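Spindle pole body-associated protein VIK1 (Saccharomyces cerevisiae, PDB 2O0A) recruits the minus-end-directed kinesin Kar3 to microtubules and spindle poles, forming a heterodimer with it in which the Vik1 motor-like domain lacks a nucleotide-binding site. Local coordinates at residues 131-137 with 196-201; 27-33 with 61-67; 237-243 with 285-290; 142-146 with 169-173. One frame throughout, in Å; residues are numbered along the deposited sequence.

Interaction 1 of 4, residues 131-137 with 196-201; sequences QFVFLSD and SGMGII
Ile200 and Leu135 meet on one face of an antiparallel strand pair, Ile200 CD1 lying 3.7 Å from Leu135 CD2; they belong to successive pairs on this face, two residues apart along the ladder. Ile200 also faces its direct partner Val133: the two side chains run side by side in the same direction, with Val133 CG2 3.9 Å from Ile200 CB. Backbone bonds join this pair both ways, Val133 N to Ile200 O and Ile200 N to Val133 O, each 2.9 Å, and Leu135 N to Met198 O carries the ladder on. Both strands, 126-136 and 197-207, belong to the central mixed sheet of a kinesin-like motor domain, and this face is covered by helix 250-261, where Ile251 touches both Leu135 and Met198. On the other face Ile201 lies against Phe132. With CG1 anti to its carbonyl carbon (chi1 -80°) and the chain extended beyond, Ile201 sets CD1 over the centre of the Phe132 ring, 3.9 Å from the centroid and 11° off the normal, a CH-pi contact. Arg108 of helix 105-116 touches both residues. Farther along this face, the Phe134 ring leans obliquely against the backbone of Gly197 to Gly199, its CD1 3.5 Å from Met198 O. At the far end Ser196 lies against Asp137: its CB is 3.7 Å from Asp137 OD2, and its carbonyl oxygen takes a weak bond from Asp137 N.

Interaction 2 of 4, residues 27-33 with 61-67; sequences RCYAYVM and FNRVIPH
Strands 27-32 and 63-66 run parallel, their axes 4.7 Å apart at closest approach and inclined by 18°. Ala30 sits between two backbone bonds, its N donating to Arg63 O and its O accepting from Ile65 N; Val32 repeats the pattern with Ile65 O and His67 N. Ahead of the second strand a side chain takes over the backbone's part: Asn62 OD1 accepts from Cys28 N at 2.7 Å, nearly along the C=O axis, while Asn62 N donates to Cys28 O, giving two bonds between the same two residues. Asn62 CB meanwhile rests over the Tyr29 ring, 3.9 Å from its centroid and offset toward the rim. On the other face, Phe61 swings its ring under Ala30, whose CB stands 3.6 Å from the ring centroid, 8° off the normal, in a centred CH-pi contact. The Tyr31 ring passes Ile65, whose CG2 lies 3.6 Å from Tyr31 CD1, and reaches the His67 imidazole, where the planes meet at 43°; its hydroxyl bonds to Val70 O. Met33 SD lies 3.3 Å from His67 CD2, obliquely to the ring. Strand 265-270 pairs with the other edge of 27-32, and helices 72-89 and 276-289 touch side chains here, the arrangement of a parallel edge in the helix-flanked central sheet of the kinesin motor fold.

Interaction 3 of 4, residues 237-243 with 285-290; sequences FDKSIFK and EVQTQL
The Phe242 ring is sandwiched between aliphatic groups: Glu285 CB stands over the centre of one face, 3.6 Å from the centroid and 4° off the normal, and Ile241 CG2, from its own helix, covers the centre of the other. Around the ring, Leu290 CD2 and Gln289 CB approach Phe242 CE2 obliquely, each at 3.8 Å, and CE2 also comes close to the Glu285 carbonyl oxygen. The ring thus lies against segment 285-290, touching backbone as well as side chains. Phe237, one turn earlier, turns a ring edge to Val286, whose CG2 is 4.1 Å from Phe237 CZ; the same methyl touches Phe242 CZ. Beside this apolar patch runs a salt-bridge network. Glu285, extended beyond CG, carries its carboxylate past the Phe242 ring to Lys243, whose NZ lies 2.7 Å from Glu285 OE2, on the syn side but 32° out of the carboxylate plane. The same ammonium bonds Asp238 OD2 at 3.0 Å through that oxygen's syn lone pair, linking two acids on different helices. The two helical segments point nearly the same way, at 13°, but their axes stay 11.3 Å apart, a gap spanned by long side chains. Behind 237-243 lies helix 250-261, with Leu255 against Phe237 and Ile241; Val286 touches Cys28 and Phe266, so that helix 276-289 meets helix 231-243 on one side and strands 27-32 and 265-270 on another.

Interaction 4 of 4, residues 142-146 with 169-173; sequences QDMLL and SKLVI
A first torsion of -171° swings the Asp143 carboxylate away from its own backbone N and out to Lys170, whose backbone N donates to Asp143 OD2 at 2.8 Å. The bond is almost straight, 177° at the hydrogen, and uses the syn lone pair of OD2. Lys170 CB and CG pass along the two leucines before the chain bends at its second torsion (chi2 66°), leading the amine off from the contact. The other carboxylate oxygen turns back on its own chain: Asp143 OD1 accepts from Leu145 N at 3.1 Å, from the anti side and out of the carboxylate plane. This is an Asx turn, superposed on the type I beta turn from Asp143 to Leu146 that follows strand 141-143 in the sheet of the motor-like domain. One carboxylate thereby fixes the turn and ties it to the chain entering strand 172-174. A water lies within bonding distance of Asp143 OD1, Ser169 OG and Lys170 O, 2.8 Å from the serine hydroxyl. Alongside the polar link, Leu145 CD1 lies 3.8 Å from Val172 CG2 and 3.4 Å from Lys170 O, and the Leu146 and Lys170 side chains cross at about a right angle, Leu146 CD2 4.0 Å from Lys170 CB. Pro182 also touches Leu145.

Overall arrangement
Interactions 1, 2 and 4 all reach the central mixed sheet, whereas interaction 3 joins two helices. Interactions 1 and 2 are buried and lie on opposite sides of the chain's centre, about 24 Å apart between centres; one is an antiparallel ladder, the other parallel. Interaction 4 is nested in the chain loop closed by interaction 1 and touches it, Phe134 with Gln142 and Phe132 with Met144 pairing through backbone bonds. Interaction 3 meets interaction 2 where Gln287 packs on Cys28 and Phe61. Both partly buried contacts, 3 and 4, add a carboxylate to apolar packing: in a salt-bridge network beside an aromatic ring in 3, bonded to backbone amides in 4.

Interaction 1 of 4, residues 131-137 with 196-201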
# COMPACT_ATOMS: atom_id res chain seq x y z
N GLN A 131 6.12 -9.08 10.34
CA GLN A 131 5.09 -10.09 10.58
C GLN A 131 4.14 -10.07 9.39
O GLN A 131 4.01 -9.04 8.74
CB GLN A 131 4.29 -9.77 11.84
CG GLN A 131 5.16 -9.79 13.10
CD GLN A 131 4.43 -9.25 14.28
OE1 GLN A 131 4.27 -8.03 14.42
NE2 GLN A 131 3.98 -10.13 15.15
N PHE A 132 3.49 -11.19 9.13
CA PHE A 132 2.62 -11.30 7.95
C PHE A 132 1.51 -12.26 8.30
O PHE A 132 1.76 -13.44 8.55
CB PHE A 132 3.48 -11.79 6.76
CG PHE A 132 2.75 -11.95 5.45
CD1 PHE A 132 1.50 -11.38 5.21
CD2 PHE A 132 3.36 -12.66 4.43
CE1 PHE A 132 0.86 -11.55 3.97
CE2 PHE A 132 2.74 -12.82 3.19
CZ PHE A 132 1.50 -12.28 2.96
N VAL A 133 0.28 -11.74 8.35
CA VAL A 133 -0.89 -12.57 8.62
C VAL A 133 -1.93 -12.40 7.52
O VAL A 133 -1.88 -11.44 6.76
CB VAL A 133 -1.54 -12.24 9.98
CG1 VAL A 133 -0.54 -12.41 11.12
CG2 VAL A 133 -2.12 -10.84 9.98
N PHE A 134 -2.87 -13.34 7.46
CA PHE A 134 -4.00 -13.23 6.54
C PHE A 134 -5.30 -13.42 7.30
O PHE A 134 -5.44 -14.38 8.06
CB PHE A 134 -3.89 -14.25 5.41
CG PHE A 134 -4.93 -14.09 4.35
CD1 PHE A 134 -4.84 -13.06 3.42
CD2 PHE A 134 -6.01 -14.97 4.28
CE1 PHE A 134 -5.80 -12.90 2.44
CE2 PHE A 134 -6.98 -14.81 3.29
CZ PHE A 134 -6.87 -13.77 2.37
N LEU A 135 -6.23 -12.48 7.11
CA LEU A 135 -7.55 -12.53 7.73
C LEU A 135 -8.59 -12.87 6.68
O LEU A 135 -8.69 -12.19 5.66
CB LEU A 135 -7.88 -11.18 8.39
CG LEU A 135 -7.51 -10.86 9.85
CD1 LEU A 135 -6.24 -11.57 10.36
CD2 LEU A 135 -7.42 -9.35 10.06
N SER A 136 -9.37 -13.92 6.91
CA SER A 136 -10.41 -14.33 5.97
C SER A 136 -11.78 -13.90 6.47
O SER A 136 -12.01 -13.85 7.68
CB SER A 136 -10.37 -15.84 5.75
OG SER A 136 -11.30 -16.25 4.77
N ASP A 137 -12.68 -13.60 5.52
CA ASP A 137 -14.05 -13.20 5.84
C ASP A 137 -14.67 -14.13 6.87
O ASP A 137 -14.85 -13.75 8.03
CB ASP A 137 -14.91 -13.14 4.57
CG ASP A 137 -14.95 -14.47 3.80
OD1 ASP A 137 -14.19 -15.40 4.14
OD2 ASP A 137 -15.73 -14.56 2.84
N SER A 196 -11.51 -14.83 -0.05
CA SER A 196 -11.70 -13.46 0.44
C SER A 196 -10.97 -13.20 1.76
O SER A 196 -10.83 -14.08 2.60
CB SER A 196 -13.19 -13.16 0.60
OG SER A 196 -13.38 -11.97 1.36
N GLY A 197 -10.52 -11.96 1.91
CA GLY A 197 -9.94 -11.49 3.16
C GLY A 197 -8.95 -10.36 2.96
O GLY A 197 -9.08 -9.55 2.05
N MET A 198 -7.93 -10.34 3.80
CA MET A 198 -7.00 -9.23 3.81
C MET A 198 -5.65 -9.69 4.34
O MET A 198 -5.57 -10.28 5.42
CB MET A 198 -7.55 -8.11 4.67
CG MET A 198 -6.70 -6.84 4.72
SD MET A 198 -7.52 -5.50 5.62
CE MET A 198 -7.33 -6.08 7.28
N GLY A 199 -4.60 -9.41 3.59
CA GLY A 199 -3.26 -9.61 4.12
C GLY A 199 -2.80 -8.40 4.92
O GLY A 199 -3.09 -7.26 4.56
N ILE A 200 -2.09 -8.65 6.01
CA ILE A 200 -1.48 -7.58 6.80
C ILE A 200 -0.01 -7.90 7.01
O ILE A 200 0.34 -8.92 7.60
CB ILE A 200 -2.11 -7.42 8.20
CG1 ILE A 200 -3.62 -7.21 8.09
CG2 ILE A 200 -1.43 -6.28 8.96
CD1 ILE A 200 -4.35 -7.39 9.43
N ILE A 201 0.85 -7.01 6.53
CA ILE A 201 2.26 -7.09 6.84
C ILE A 201 2.59 -5.92 7.75
O ILE A 201 2.28 -4.80 7.42
CB ILE A 201 3.12 -7.09 5.55
CG1 ILE A 201 3.11 -8.51 4.98
CG2 ILE A 201 4.57 -6.63 5.83
CD1 ILE A 201 3.77 -8.66 3.63

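Interaction 2 of 4, residues 27-33 with 61-67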
# COMPACT_ATOMS: atom_id res chain seq x y z
N ARG A 27 -3.92 10.29 0.24
CA ARG A 27 -3.15 9.79 -0.89
C ARG A 27 -3.85 8.61 -1.56
O ARG A 27 -4.22 7.64 -0.90
CB ARG A 27 -1.76 9.35 -0.42
CG ARG A 27 -0.82 10.49 -0.17
CD ARG A 27 0.44 10.01 0.54
NE ARG A 27 1.35 11.14 0.76
CZ ARG A 27 1.24 12.00 1.77
NH1 ARG A 27 0.26 11.89 2.66
NH2 ARG A 27 2.12 12.98 1.89
N CYS A 28 -4.03 8.74 -2.87
CA CYS A 28 -4.65 7.69 -3.69
C CYS A 28 -4.02 7.71 -5.07
O CYS A 28 -4.12 8.70 -5.82
CB CYS A 28 -6.16 7.87 -3.75
SG CYS A 28 -7.04 6.52 -4.54
N TYR A 29 -3.32 6.63 -5.39
CA TYR A 29 -2.55 6.52 -6.61
C TYR A 29 -3.08 5.38 -7.44
O TYR A 29 -3.47 4.36 -6.88
CB TYR A 29 -1.10 6.23 -6.26
CG TYR A 29 -0.38 7.44 -5.69
CD1 TYR A 29 0.53 8.13 -6.47
CD2 TYR A 29 -0.62 7.89 -4.37
CE1 TYR A 29 1.21 9.25 -5.97
CE2 TYR A 29 0.05 9.01 -3.87
CZ TYR A 29 0.95 9.67 -4.67
OH TYR A 29 1.63 10.77 -4.19
N ALA A 30 -3.12 5.55 -8.76
CA ALA A 30 -3.51 4.46 -9.66
C ALA A 30 -2.28 3.92 -10.35
O ALA A 30 -1.49 4.69 -10.92
CB ALA A 30 -4.52 4.97 -10.70
N TYR A 31 -2.09 2.61 -10.29
CA TYR A 31 -0.96 1.95 -10.92
C TYR A 31 -1.58 1.06 -11.99
O TYR A 31 -2.24 0.07 -11.67
CB TYR A 31 -0.22 1.15 -9.85
CG TYR A 31 1.16 0.62 -10.19
CD1 TYR A 31 1.89 1.09 -11.30
CD2 TYR A 31 1.77 -0.31 -9.36
CE1 TYR A 31 3.16 0.59 -11.57
CE2 TYR A 31 3.03 -0.79 -9.61
CZ TYR A 31 3.73 -0.34 -10.71
OH TYR A 31 4.98 -0.87 -10.94
N VAL A 32 -1.40 1.43 -13.26
CA VAL A 32 -2.30 0.93 -14.30
C VAL A 32 -1.59 0.13 -15.38
O VAL A 32 -0.47 0.48 -15.77
CB VAL A 32 -3.13 2.09 -14.94
CG1 VAL A 32 -3.89 2.89 -13.89
CG2 VAL A 32 -2.25 2.99 -15.81
N MET A 33 -2.24 -0.93 -15.86
CA MET A 33 -1.76 -1.67 -17.03
C MET A 33 -2.65 -1.32 -18.22
O MET A 33 -3.62 -2.03 -18.50
CB MET A 33 -1.77 -3.18 -16.76
CG MET A 33 -0.64 -3.62 -15.87
SD MET A 33 0.91 -3.69 -16.78
CE MET A 33 1.11 -5.46 -16.93
N PHE A 61 -6.48 11.21 -9.41
CA PHE A 61 -5.59 10.54 -8.47
C PHE A 61 -4.43 11.47 -8.21
O PHE A 61 -4.16 12.38 -9.00
CB PHE A 61 -5.06 9.26 -9.10
CG PHE A 61 -6.11 8.20 -9.32
CD1 PHE A 61 -6.32 7.21 -8.37
CD2 PHE A 61 -6.88 8.21 -10.47
CE1 PHE A 61 -7.29 6.25 -8.56
CE2 PHE A 61 -7.87 7.25 -10.68
CZ PHE A 61 -8.07 6.26 -9.72
N ASN A 62 -3.71 11.25 -7.11
CA ASN A 62 -2.51 12.05 -6.91
C ASN A 62 -1.54 11.87 -8.08
O ASN A 62 -0.91 12.84 -8.54
CB ASN A 62 -1.87 11.73 -5.56
CG ASN A 62 -2.78 12.08 -4.40
OD1 ASN A 62 -3.28 11.21 -3.72
ND2 ASN A 62 -3.06 13.37 -4.22
N ARG A 63 -1.45 10.65 -8.59
CA ARG A 63 -0.71 10.35 -9.80
C ARG A 63 -1.24 9.05 -10.39
O ARG A 63 -1.65 8.15 -9.65
CB ARG A 63 0.79 10.26 -9.50
CG ARG A 63 1.67 9.96 -10.70
CD ARG A 63 3.09 10.43 -10.50
NE ARG A 63 3.25 11.89 -10.54
CZ ARG A 63 3.29 12.62 -11.65
NH1 ARG A 63 3.16 12.05 -12.84
NH2 ARG A 63 3.47 13.94 -11.57
N VAL A 64 -1.25 8.98 -11.72
CA VAL A 64 -1.56 7.77 -12.49
C VAL A 64 -0.24 7.27 -13.06
O VAL A 64 0.46 7.97 -13.80
CB VAL A 64 -2.61 8.05 -13.60
CG1 VAL A 64 -2.75 6.83 -14.52
CG2 VAL A 64 -3.92 8.41 -12.95
N ILE A 65 0.11 6.05 -12.67
CA ILE A 65 1.43 5.50 -12.94
C ILE A 65 1.33 4.35 -13.92
O ILE A 65 0.67 3.36 -13.64
CB ILE A 65 2.05 4.99 -11.60
CG1 ILE A 65 2.19 6.13 -10.59
CG2 ILE A 65 3.39 4.33 -11.85
CD1 ILE A 65 2.37 5.65 -9.14
N PRO A 66 2.01 4.46 -15.08
CA PRO A 66 1.93 3.39 -16.07
C PRO A 66 2.90 2.24 -15.78
O PRO A 66 4.12 2.43 -15.81
CB PRO A 66 2.29 4.10 -17.38
CG PRO A 66 3.18 5.22 -16.96
CD PRO A 66 2.85 5.58 -15.54
N HIS A 67 2.36 1.05 -15.53
CA HIS A 67 3.16 -0.13 -15.26
C HIS A 67 4.10 -0.55 -16.41
O HIS A 67 5.16 -1.11 -16.16
CB HIS A 67 2.25 -1.30 -14.86
CG HIS A 67 2.99 -2.48 -14.29
ND1 HIS A 67 3.08 -2.71 -12.93
CD2 HIS A 67 3.63 -3.50 -14.89
CE1 HIS A 67 3.78 -3.81 -12.72
NE2 HIS A 67 4.13 -4.31 -13.90

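Interaction 3 of 4, residues 237-243 with 285-290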
# COMPACT_ATOMS: atom_id res chain seq x y z
N PHE A 237 -13.95 -3.98 2.20
CA PHE A 237 -13.39 -2.69 2.58
C PHE A 237 -14.40 -1.56 2.33
O PHE A 237 -14.66 -0.74 3.20
CB PHE A 237 -12.08 -2.45 1.82
CG PHE A 237 -11.68 -1.00 1.67
CD1 PHE A 237 -11.35 -0.22 2.78
CD2 PHE A 237 -11.61 -0.42 0.41
CE1 PHE A 237 -10.96 1.11 2.62
CE2 PHE A 237 -11.23 0.90 0.24
CZ PHE A 237 -10.90 1.68 1.35
N ASP A 238 -14.97 -1.55 1.13
CA ASP A 238 -15.90 -0.49 0.77
C ASP A 238 -17.13 -0.47 1.69
O ASP A 238 -17.52 0.60 2.17
CB ASP A 238 -16.36 -0.65 -0.68
CG ASP A 238 -17.26 0.47 -1.13
OD1 ASP A 238 -16.76 1.58 -1.33
OD2 ASP A 238 -18.49 0.24 -1.27
N LYS A 239 -17.71 -1.64 1.90
CA LYS A 239 -18.88 -1.81 2.77
C LYS A 239 -18.57 -1.44 4.20
O LYS A 239 -19.29 -0.66 4.82
CB LYS A 239 -19.39 -3.25 2.72
CG LYS A 239 -20.65 -3.46 1.90
CD LYS A 239 -21.14 -4.89 2.01
CE LYS A 239 -20.22 -5.86 1.29
NZ LYS A 239 -20.80 -7.23 1.22
N SER A 240 -17.47 -2.00 4.71
CA SER A 240 -17.10 -1.83 6.12
C SER A 240 -16.59 -0.43 6.47
O SER A 240 -16.67 -0.04 7.63
CB SER A 240 -16.07 -2.88 6.53
OG SER A 240 -14.76 -2.49 6.14
N ILE A 241 -16.07 0.30 5.48
CA ILE A 241 -15.56 1.66 5.69
C ILE A 241 -16.53 2.77 5.27
O ILE A 241 -16.77 3.71 6.03
CB ILE A 241 -14.16 1.88 5.02
CG1 ILE A 241 -13.06 1.04 5.70
CG2 ILE A 241 -13.78 3.38 4.95
CD1 ILE A 241 -12.88 1.28 7.20
N PHE A 242 -17.09 2.67 4.06
CA PHE A 242 -17.91 3.75 3.50
C PHE A 242 -19.43 3.54 3.63
O PHE A 242 -20.17 4.52 3.59
CB PHE A 242 -17.56 3.99 2.03
CG PHE A 242 -16.12 4.36 1.80
CD1 PHE A 242 -15.26 3.49 1.14
CD2 PHE A 242 -15.62 5.58 2.26
CE1 PHE A 242 -13.93 3.83 0.92
CE2 PHE A 242 -14.29 5.93 2.05
CZ PHE A 242 -13.45 5.05 1.38
N LYS A 243 -19.87 2.30 3.76
CA LYS A 243 -21.31 1.98 3.76
C LYS A 243 -21.90 1.76 5.16
O LYS A 243 -22.84 2.46 5.55
CB LYS A 243 -21.61 0.80 2.84
CG LYS A 243 -22.03 1.20 1.44
CD LYS A 243 -20.86 1.62 0.58
CE LYS A 243 -21.30 2.48 -0.60
NZ LYS A 243 -20.12 2.75 -1.49
N GLU A 285 -14.42 7.64 -3.37
CA GLU A 285 -14.78 7.59 -1.96
C GLU A 285 -13.56 7.75 -1.04
O GLU A 285 -13.63 8.43 -0.01
CB GLU A 285 -15.45 6.27 -1.64
CG GLU A 285 -16.76 6.02 -2.36
CD GLU A 285 -17.33 4.70 -1.95
OE1 GLU A 285 -16.77 3.66 -2.38
OE2 GLU A 285 -18.31 4.68 -1.17
N VAL A 286 -12.45 7.12 -1.41
CA VAL A 286 -11.22 7.26 -0.65
C VAL A 286 -10.81 8.72 -0.51
O VAL A 286 -10.44 9.17 0.59
CB VAL A 286 -10.07 6.43 -1.29
CG1 VAL A 286 -8.69 6.86 -0.74
CG2 VAL A 286 -10.30 4.95 -1.09
N GLN A 287 -10.90 9.46 -1.61
CA GLN A 287 -10.38 10.83 -1.69
C GLN A 287 -11.39 11.91 -1.28
O GLN A 287 -11.03 13.09 -1.24
CB GLN A 287 -9.83 11.10 -3.09
CG GLN A 287 -8.67 10.18 -3.47
CD GLN A 287 -8.21 10.36 -4.90
OE1 GLN A 287 -7.35 11.19 -5.19
NE2 GLN A 287 -8.77 9.57 -5.81
N THR A 288 -12.63 11.52 -1.00
CA THR A 288 -13.67 12.49 -0.60
C THR A 288 -14.30 12.24 0.78
O THR A 288 -14.77 13.18 1.42
CB THR A 288 -14.80 12.65 -1.68
OG1 THR A 288 -15.47 11.40 -1.89
CG2 THR A 288 -14.24 13.16 -3.00
N GLN A 289 -14.28 10.99 1.22
CA GLN A 289 -14.99 10.62 2.45
C GLN A 289 -14.06 10.35 3.64
O GLN A 289 -14.52 10.03 4.73
CB GLN A 289 -15.90 9.42 2.19
CG GLN A 289 -16.97 9.67 1.14
CD GLN A 289 -18.11 8.66 1.20
OE1 GLN A 289 -18.60 8.32 2.29
NE2 GLN A 289 -18.55 8.18 0.05
N LEU A 290 -12.75 10.47 3.40
CA LEU A 290 -11.74 10.28 4.45
C LEU A 290 -10.93 11.56 4.67
O LEU A 290 -10.90 12.10 5.78
CB LEU A 290 -10.83 9.09 4.13
CG LEU A 290 -11.41 7.70 3.78
CD1 LEU A 290 -10.31 6.77 3.27
CD2 LEU A 290 -12.16 7.05 4.94

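Interaction 4 of 4, residues 142-146 with 169-173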
# COMPACT_ATOMS: atom_id res chain seq x y z
N GLN A 142 -4.60 -16.81 9.35
CA GLN A 142 -3.42 -17.61 9.07
C GLN A 142 -2.15 -16.80 9.33
O GLN A 142 -2.09 -15.62 8.99
CB GLN A 142 -3.45 -18.13 7.62
CG GLN A 142 -2.23 -18.92 7.17
CD GLN A 142 -2.52 -19.82 5.97
OE1 GLN A 142 -1.67 -20.00 5.10
NE2 GLN A 142 -3.72 -20.40 5.93
N ASP A 143 -1.18 -17.43 9.97
CA ASP A 143 0.15 -16.82 10.13
C ASP A 143 0.96 -17.18 8.90
O ASP A 143 1.35 -18.33 8.71
CB ASP A 143 0.81 -17.35 11.41
CG ASP A 143 2.09 -16.62 11.76
OD1 ASP A 143 2.74 -16.06 10.85
OD2 ASP A 143 2.43 -16.59 12.95
N MET A 144 1.19 -16.19 8.04
CA MET A 144 1.85 -16.46 6.75
C MET A 144 3.34 -16.77 6.86
O MET A 144 3.97 -17.18 5.87
CB MET A 144 1.59 -15.32 5.77
CG MET A 144 0.12 -15.04 5.50
SD MET A 144 -0.72 -16.46 4.80
CE MET A 144 0.22 -16.68 3.28
N LEU A 145 3.90 -16.61 8.05
CA LEU A 145 5.31 -16.93 8.28
C LEU A 145 5.50 -18.34 8.84
O LEU A 145 6.64 -18.76 9.10
CB LEU A 145 6.00 -15.87 9.14
CG LEU A 145 6.02 -14.44 8.58
CD1 LEU A 145 6.90 -13.55 9.42
CD2 LEU A 145 6.42 -14.39 7.08
N LEU A 146 4.39 -19.05 9.00
CA LEU A 146 4.38 -20.45 9.42
C LEU A 146 3.61 -21.32 8.43
O LEU A 146 3.10 -20.83 7.42
CB LEU A 146 3.77 -20.58 10.83
CG LEU A 146 4.38 -19.74 11.96
CD1 LEU A 146 3.62 -19.91 13.27
CD2 LEU A 146 5.86 -20.03 12.17
N SER A 169 1.71 -13.11 16.26
CA SER A 169 2.08 -13.95 15.13
C SER A 169 3.59 -13.93 15.04
O SER A 169 4.25 -13.09 15.67
CB SER A 169 1.46 -13.41 13.83
OG SER A 169 2.13 -12.25 13.38
N LYS A 170 4.14 -14.86 14.27
CA LYS A 170 5.58 -14.99 14.12
C LYS A 170 6.22 -13.69 13.63
O LYS A 170 5.77 -13.10 12.64
CB LYS A 170 5.90 -16.11 13.15
CG LYS A 170 7.38 -16.32 12.88
CD LYS A 170 8.13 -16.79 14.11
CE LYS A 170 9.63 -16.84 13.85
NZ LYS A 170 9.96 -17.63 12.63
N LEU A 171 7.27 -13.27 14.33
CA LEU A 171 8.03 -12.08 13.97
C LEU A 171 9.45 -12.46 13.58
O LEU A 171 10.12 -13.24 14.27
CB LEU A 171 8.06 -11.09 15.15
CG LEU A 171 8.78 -9.75 14.91
CD1 LEU A 171 8.15 -8.62 15.68
CD2 LEU A 171 10.27 -9.84 15.20
N VAL A 172 9.90 -11.92 12.46
CA VAL A 172 11.25 -12.17 11.95
C VAL A 172 12.02 -10.86 11.90
O VAL A 172 11.50 -9.83 11.48
CB VAL A 172 11.22 -12.81 10.56
CG1 VAL A 172 12.63 -13.01 10.02
CG2 VAL A 172 10.46 -14.15 10.58
N ILE A 173 13.28 -10.91 12.33
CA ILE A 173 14.19 -9.80 12.13
C ILE A 173 14.90 -10.00 10.79
O ILE A 173 15.54 -11.02 10.57
CB ILE A 173 15.20 -9.71 13.28
CG1 ILE A 173 14.45 -9.43 14.59
CG2 ILE A 173 16.22 -8.61 12.97
CD1 ILE A 173 15.31 -9.46 15.84
O HOH W 1 3.59 -13.30 11.19